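Local coordinates for protein endo-1,4-beta-xylanase (Bacteroides thetaiotaomicron VPI-5482, PDB 3KST) that probably hydrolyses glycosidic bonds in xylan as a member of glycoside hydrolase family 43, and carries a bound calcium ion, at residues Ala253-Lys258 / Ser280-Phe285; His102-Thr107 / Phe115-Lys120. All coordinates share one frame; numbering follows the deposited sequence.

Contact 1 (Ala253-Lys258 / Ser280-Phe285)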
loop_
_atom_site.group_PDB
_atom_site.type_symbol
_atom_site.label_atom_id
_atom_site.label_comp_id
_atom_site.label_asym_id
_atom_site.label_seq_id
_atom_site.Cartn_x
_atom_site.Cartn_y
_atom_site.Cartn_z
ATOM N N ALA A 253 -2.829 -0.655 -3.980
ATOM C CA ALA A 253 -3.044 -1.957 -3.352
ATOM C C ALA A 253 -4.168 -2.718 -4.058
ATOM O O ALA A 253 -5.197 -2.080 -4.430
ATOM C CB ALA A 253 -3.378 -1.769 -1.887
ATOM N N PRO A 254 -3.978 -4.045 -4.283
ATOM C CA PRO A 254 -5.059 -4.851 -4.849
ATOM C C PRO A 254 -6.006 -5.323 -3.753
ATOM O O PRO A 254 -5.564 -5.558 -2.624
ATOM C CB PRO A 254 -4.336 -6.040 -5.495
ATOM C CG PRO A 254 -2.895 -5.941 -5.111
ATOM C CD PRO A 254 -2.737 -4.839 -4.140
ATOM N N PHE A 255 -7.293 -5.496 -4.071
ATOM C CA PHE A 255 -8.255 -6.038 -3.086
ATOM C C PHE A 255 -9.461 -6.684 -3.756
ATOM O O PHE A 255 -9.813 -6.302 -4.881
ATOM C CB PHE A 255 -8.723 -4.956 -2.103
ATOM C CG PHE A 255 -9.451 -3.805 -2.765
ATOM C CD1 PHE A 255 -8.740 -2.737 -3.319
ATOM C CD2 PHE A 255 -10.854 -3.786 -2.839
ATOM C CE1 PHE A 255 -9.422 -1.660 -3.953
ATOM C CE2 PHE A 255 -11.546 -2.722 -3.470
ATOM C CZ PHE A 255 -10.824 -1.652 -4.017
ATOM N N GLN A 256 -10.049 -7.678 -3.080
ATOM C CA GLN A 256 -11.222 -8.399 -3.591
ATOM C C GLN A 256 -12.479 -7.654 -3.166
ATOM O O GLN A 256 -12.494 -6.964 -2.118
ATOM C CB GLN A 256 -11.226 -9.900 -3.192
ATOM C CG GLN A 256 -11.134 -10.278 -1.707
ATOM C CD GLN A 256 -12.469 -10.479 -1.009
ATOM O OE1 GLN A 256 -13.550 -10.267 -1.586
ATOM N NE2 GLN A 256 -12.398 -10.934 0.240
ATOM N N CYS A 257 -13.526 -7.779 -3.974
ATOM C CA CYS A 257 -14.797 -7.116 -3.717
ATOM C C CYS A 257 -15.880 -8.103 -3.326
ATOM O O CYS A 257 -15.688 -9.319 -3.404
ATOM C CB CYS A 257 -15.179 -6.312 -4.947
ATOM S SG CYS A 257 -13.930 -5.092 -5.277
ATOM N N LYS A 258 -17.010 -7.548 -2.906
ATOM C CA LYS A 258 -18.205 -8.303 -2.456
ATOM C C LYS A 258 -18.589 -9.412 -3.444
ATOM O O LYS A 258 -18.906 -10.535 -3.023
ATOM C CB LYS A 258 -19.407 -7.360 -2.295
ATOM C CG LYS A 258 -19.246 -6.245 -1.246
ATOM C CD LYS A 258 -20.210 -5.072 -1.441
ATOM C CE LYS A 258 -21.289 -5.005 -0.411
ATOM N NZ LYS A 258 -20.668 -4.570 0.861
ATOM N N SER A 280 -7.122 9.598 -4.038
ATOM C CA SER A 280 -7.164 8.215 -4.483
ATOM C C SER A 280 -8.342 7.853 -5.364
ATOM O O SER A 280 -9.387 8.496 -5.311
ATOM C CB SER A 280 -7.025 7.285 -3.284
ATOM O OG SER A 280 -5.695 7.370 -2.795
ATOM N N TYR A 281 -8.110 6.831 -6.180
ATOM C CA TYR A 281 -8.993 6.357 -7.266
ATOM C C TYR A 281 -8.952 4.829 -7.327
ATOM O O TYR A 281 -8.046 4.202 -6.781
ATOM C CB TYR A 281 -8.516 6.929 -8.608
ATOM C CG TYR A 281 -8.547 8.445 -8.664
ATOM C CD1 TYR A 281 -9.717 9.111 -9.005
ATOM C CD2 TYR A 281 -7.420 9.215 -8.331
ATOM C CE1 TYR A 281 -9.773 10.495 -9.029
ATOM C CE2 TYR A 281 -7.449 10.599 -8.342
ATOM C CZ TYR A 281 -8.659 11.243 -8.689
ATOM O OH TYR A 281 -8.708 12.609 -8.719
ATOM N N ILE A 282 -9.929 4.234 -8.006
ATOM C CA ILE A 282 -10.038 2.767 -8.126
ATOM C C ILE A 282 -10.255 2.295 -9.582
ATOM O O ILE A 282 -11.094 2.836 -10.291
ATOM C CB ILE A 282 -11.153 2.234 -7.246
ATOM C CG1 ILE A 282 -10.872 2.488 -5.749
ATOM C CG2 ILE A 282 -11.371 0.710 -7.474
ATOM C CD1 ILE A 282 -12.080 2.167 -4.859
ATOM N N LYS A 283 -9.488 1.281 -9.998
ATOM C CA LYS A 283 -9.603 0.645 -11.319
ATOM C C LYS A 283 -9.807 -0.847 -11.093
ATOM O O LYS A 283 -9.767 -1.317 -9.951
ATOM C CB LYS A 283 -8.361 0.959 -12.172
ATOM C CG LYS A 283 -8.399 2.359 -12.804
ATOM C CD LYS A 283 -7.104 2.732 -13.585
ATOM C CE LYS A 283 -7.004 2.103 -14.965
ATOM N NZ LYS A 283 -7.927 2.665 -16.018
ATOM N N ASP A 284 -10.057 -1.589 -12.168
ATOM C CA ASP A 284 -10.180 -3.028 -12.086
ATOM C C ASP A 284 -8.789 -3.650 -12.012
ATOM O O ASP A 284 -7.809 -3.040 -12.431
ATOM C CB ASP A 284 -10.971 -3.585 -13.262
ATOM C CG ASP A 284 -12.392 -3.079 -13.277
ATOM O OD1 ASP A 284 -13.079 -3.240 -12.246
ATOM O OD2 ASP A 284 -12.805 -2.527 -14.299
ATOM N N PHE A 285 -8.736 -4.844 -11.431
ATOM C CA PHE A 285 -7.507 -5.605 -11.240
ATOM C C PHE A 285 -7.748 -7.078 -11.503
ATOM O O PHE A 285 -8.740 -7.627 -11.048
ATOM C CB PHE A 285 -7.041 -5.487 -9.790
ATOM C CG PHE A 285 -5.731 -6.154 -9.530
ATOM C CD1 PHE A 285 -4.561 -5.560 -9.952
ATOM C CD2 PHE A 285 -5.670 -7.393 -8.898
ATOM C CE1 PHE A 285 -3.325 -6.177 -9.715
ATOM C CE2 PHE A 285 -4.461 -8.015 -8.649
ATOM C CZ PHE A 285 -3.277 -7.413 -9.087
#

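Contact 2 (His102-Thr107 / Phe115-Lys120)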
loop_
_atom_site.group_PDB
_atom_site.type_symbol
_atom_site.label_atom_id
_atom_site.label_comp_id
_atom_site.label_asym_id
_atom_site.label_seq_id
_atom_site.Cartn_x
_atom_site.Cartn_y
_atom_site.Cartn_z
ATOM N N HIS A 102 10.907 5.146 9.505
ATOM C CA HIS A 102 11.132 3.825 10.125
ATOM C C HIS A 102 9.828 3.061 10.002
ATOM O O HIS A 102 8.747 3.678 9.929
ATOM C CB HIS A 102 11.589 3.933 11.588
ATOM C CG HIS A 102 12.938 4.543 11.724
ATOM N ND1 HIS A 102 13.156 5.895 11.610
ATOM C CD2 HIS A 102 14.155 3.974 11.911
ATOM C CE1 HIS A 102 14.451 6.144 11.748
ATOM N NE2 HIS A 102 15.077 4.994 11.927
ATOM N N ILE A 103 9.912 1.737 9.984
ATOM C CA ILE A 103 8.714 0.886 9.867
ATOM C C ILE A 103 8.237 0.441 11.242
ATOM O O ILE A 103 9.052 0.074 12.090
ATOM C CB ILE A 103 8.911 -0.296 8.924
ATOM C CG1 ILE A 103 10.112 -1.178 9.301
ATOM C CG2 ILE A 103 9.145 0.261 7.513
ATOM C CD1 ILE A 103 10.209 -2.454 8.499
ATOM N N CYS A 104 6.920 0.437 11.401
ATOM C CA CYS A 104 6.238 0.220 12.667
ATOM C C CYS A 104 4.976 -0.592 12.543
ATOM O O CYS A 104 4.358 -0.664 11.467
ATOM C CB CYS A 104 5.812 1.585 13.229
ATOM S SG CYS A 104 7.108 2.781 13.533
ATOM N N VAL A 105 4.543 -1.136 13.687
ATOM C CA VAL A 105 3.308 -1.895 13.748
ATOM C C VAL A 105 2.549 -1.567 15.032
ATOM O O VAL A 105 3.159 -1.474 16.117
ATOM C CB VAL A 105 3.551 -3.445 13.597
ATOM C CG1 VAL A 105 4.494 -3.982 14.665
ATOM C CG2 VAL A 105 2.224 -4.230 13.582
ATOM N N ALA A 106 1.241 -1.366 14.866
ATOM C CA ALA A 106 0.282 -1.104 15.940
ATOM C C ALA A 106 -0.862 -2.080 15.787
ATOM O O ALA A 106 -1.004 -2.739 14.745
ATOM C CB ALA A 106 -0.243 0.356 15.862
ATOM N N THR A 107 -1.647 -2.245 16.849
ATOM C CA THR A 107 -2.794 -3.132 16.809
ATOM C C THR A 107 -4.077 -2.463 17.312
ATOM O O THR A 107 -4.044 -1.477 18.050
ATOM C CB THR A 107 -2.566 -4.480 17.595
ATOM O OG1 THR A 107 -2.642 -4.263 19.010
ATOM C CG2 THR A 107 -1.236 -5.130 17.262
ATOM N N PHE A 115 -5.711 2.225 16.792
ATOM C CA PHE A 115 -4.511 1.388 16.671
ATOM C C PHE A 115 -3.464 2.006 17.570
ATOM O O PHE A 115 -3.257 3.218 17.529
ATOM C CB PHE A 115 -3.984 1.302 15.231
ATOM C CG PHE A 115 -4.855 0.486 14.328
ATOM C CD1 PHE A 115 -6.013 1.044 13.786
ATOM C CD2 PHE A 115 -4.547 -0.855 14.027
ATOM C CE1 PHE A 115 -6.846 0.301 12.958
ATOM C CE2 PHE A 115 -5.372 -1.610 13.191
ATOM C CZ PHE A 115 -6.546 -1.024 12.648
ATOM N N ARG A 116 -2.831 1.193 18.414
ATOM C CA ARG A 116 -1.804 1.681 19.320
ATOM C C ARG A 116 -0.618 0.749 19.406
ATOM O O ARG A 116 -0.730 -0.451 19.139
ATOM C CB ARG A 116 -2.386 1.847 20.740
ATOM C CG ARG A 116 -3.544 2.807 20.820
ATOM C CD ARG A 116 -4.071 2.958 22.220
ATOM N NE ARG A 116 -4.772 1.755 22.714
ATOM C CZ ARG A 116 -5.341 1.631 23.928
ATOM N NH1 ARG A 116 -5.359 2.645 24.799
ATOM N NH2 ARG A 116 -5.925 0.476 24.272
ATOM N N GLN A 117 0.517 1.336 19.772
ATOM C CA GLN A 117 1.690 0.577 20.148
ATOM C C GLN A 117 1.773 0.575 21.676
ATOM O O GLN A 117 1.592 1.632 22.313
ATOM C CB GLN A 117 2.950 1.226 19.632
ATOM C CG GLN A 117 3.044 1.309 18.122
ATOM C CD GLN A 117 4.427 1.723 17.698
ATOM O OE1 GLN A 117 4.927 2.766 18.127
ATOM N NE2 GLN A 117 5.070 0.906 16.851
ATOM N N GLU A 118 2.046 -0.592 22.256
ATOM C CA GLU A 118 2.286 -0.707 23.713
ATOM C C GLU A 118 3.609 -0.018 24.059
ATOM O O GLU A 118 3.663 0.801 24.981
ATOM C CB GLU A 118 2.243 -2.169 24.153
ATOM C CG GLU A 118 0.828 -2.733 24.041
ATOM C CD GLU A 118 0.671 -4.190 24.447
ATOM O OE1 GLU A 118 1.673 -4.917 24.462
ATOM O OE2 GLU A 118 -0.488 -4.622 24.714
ATOM N N VAL A 119 4.648 -0.300 23.271
ATOM C CA VAL A 119 5.954 0.338 23.408
ATOM C C VAL A 119 6.167 1.055 22.072
ATOM O O VAL A 119 6.062 0.423 21.020
ATOM C CB VAL A 119 7.088 -0.665 23.698
ATOM C CG1 VAL A 119 8.421 0.081 23.856
ATOM C CG2 VAL A 119 6.791 -1.450 24.980
ATOM N N LYS A 120 6.512 2.340 22.143
ATOM C CA LYS A 120 6.578 3.230 20.961
ATOM C C LYS A 120 7.921 3.162 20.251
ATOM O O LYS A 120 8.746 4.083 20.319
ATOM C CB LYS A 120 6.181 4.674 21.348
ATOM C CG LYS A 120 4.659 4.838 21.594
ATOM C CD LYS A 120 4.100 4.064 22.774
ATOM C CE LYS A 120 2.652 4.454 23.063
ATOM N NZ LYS A 120 2.078 3.645 24.206
HETATM O O HOH W 1 -0.638 -3.154 20.449
HETATM O O HOH W 2 -4.865 -0.331 20.790
#

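Contact 1 (Ala253-Lys258 / Ser280-Phe285)
With chi1 at -176°, the F285 ring swings away from its own backbone N and turns one face to P254, while F255 turns CG between its backbone N and carbonyl carbon (chi1 62°) and thereby sends its far end across to I282. The proline supplies CB, which stands 3.9 Å from the centroid of the F285 ring and 17° off the ring normal, a CH-pi contact over the face. CB sits toward the rim, closest to CE2. The second touch is lighter and comes at a ring edge: CD1 of I282 approaches CZ of F255 at 4.1 Å, near the plane of that ring, and the two side chains cross at about a right angle. No hydrogen bond joins 253-258 to 280-285, because strand 262-268 runs between them, its residues I265 and K263 pairing with A253 and F255, and F266 with Y281. L58 packs on both F255 and I282, and V293 and I295 on F285. The P254 side chain lies about 8 Å from the calcium ion, at whose site E83 and H251 are found. Such a contact between next-but-one strands lies within one antiparallel blade of the five-bladed beta-propeller of family 43.

Contact 2 (His102-Thr107 / Phe115-Lys120)
A106 lays its methyl CB against the backbone of R116, 3.4 Å from R116 O, with CB of F115 on its flank at 3.9 Å. Beside these touches the main chains are tied by a single antiparallel bridge: T107 N donates to R116 O, and R116 N returns a bond to T107 O of 3.0 Å. The CA of F115 adds a CA-H...O contact to that same T107 O. In the five-bladed propeller of family 43 strand 102-108 is an outermost strand of its three-stranded sheet, and here the loop leading on toward strand 129-135 folds back on it. The Q117 side chain is extended beyond CG, and NE2 donates to V105 O at 3.1 Å; V105 O lies in the plane of the Q117 amide, while NE2 stands 52° out of the carbonyl plane. Y74 N holds OE1, the other branch of this amide. Replacing Q117 by alanine is likely to leave V105 O and Y74 N without these partners and a gap beside C104 CB. On the R116 side, one water joins T107 OG1 to R116 O. A second donates a hydrogen bond to T107 O and accepts one from R116 NE, lying at the guanidinium edge, in its plane.

Contacts 1 and 2 lie on opposite sides of the chain's centre, their own centres about 27 Å apart, and share no strand. Contact 1 is the deeper one, nearer the chain's centre and the calcium; it joins two strands of one sheet that are not neighbours, through apolar side chains alone. Contact 2 lies farther out, at about 17 Å from the centre, and joins an outermost strand to a loop. Most of its touching residues are buried too, yet R116 is exposed and waters take part. In this protein the pair separated by a third strand meets through carbon surfaces, whereas the loop folding onto a sheet edge uses backbone, amide and water-mediated bonds.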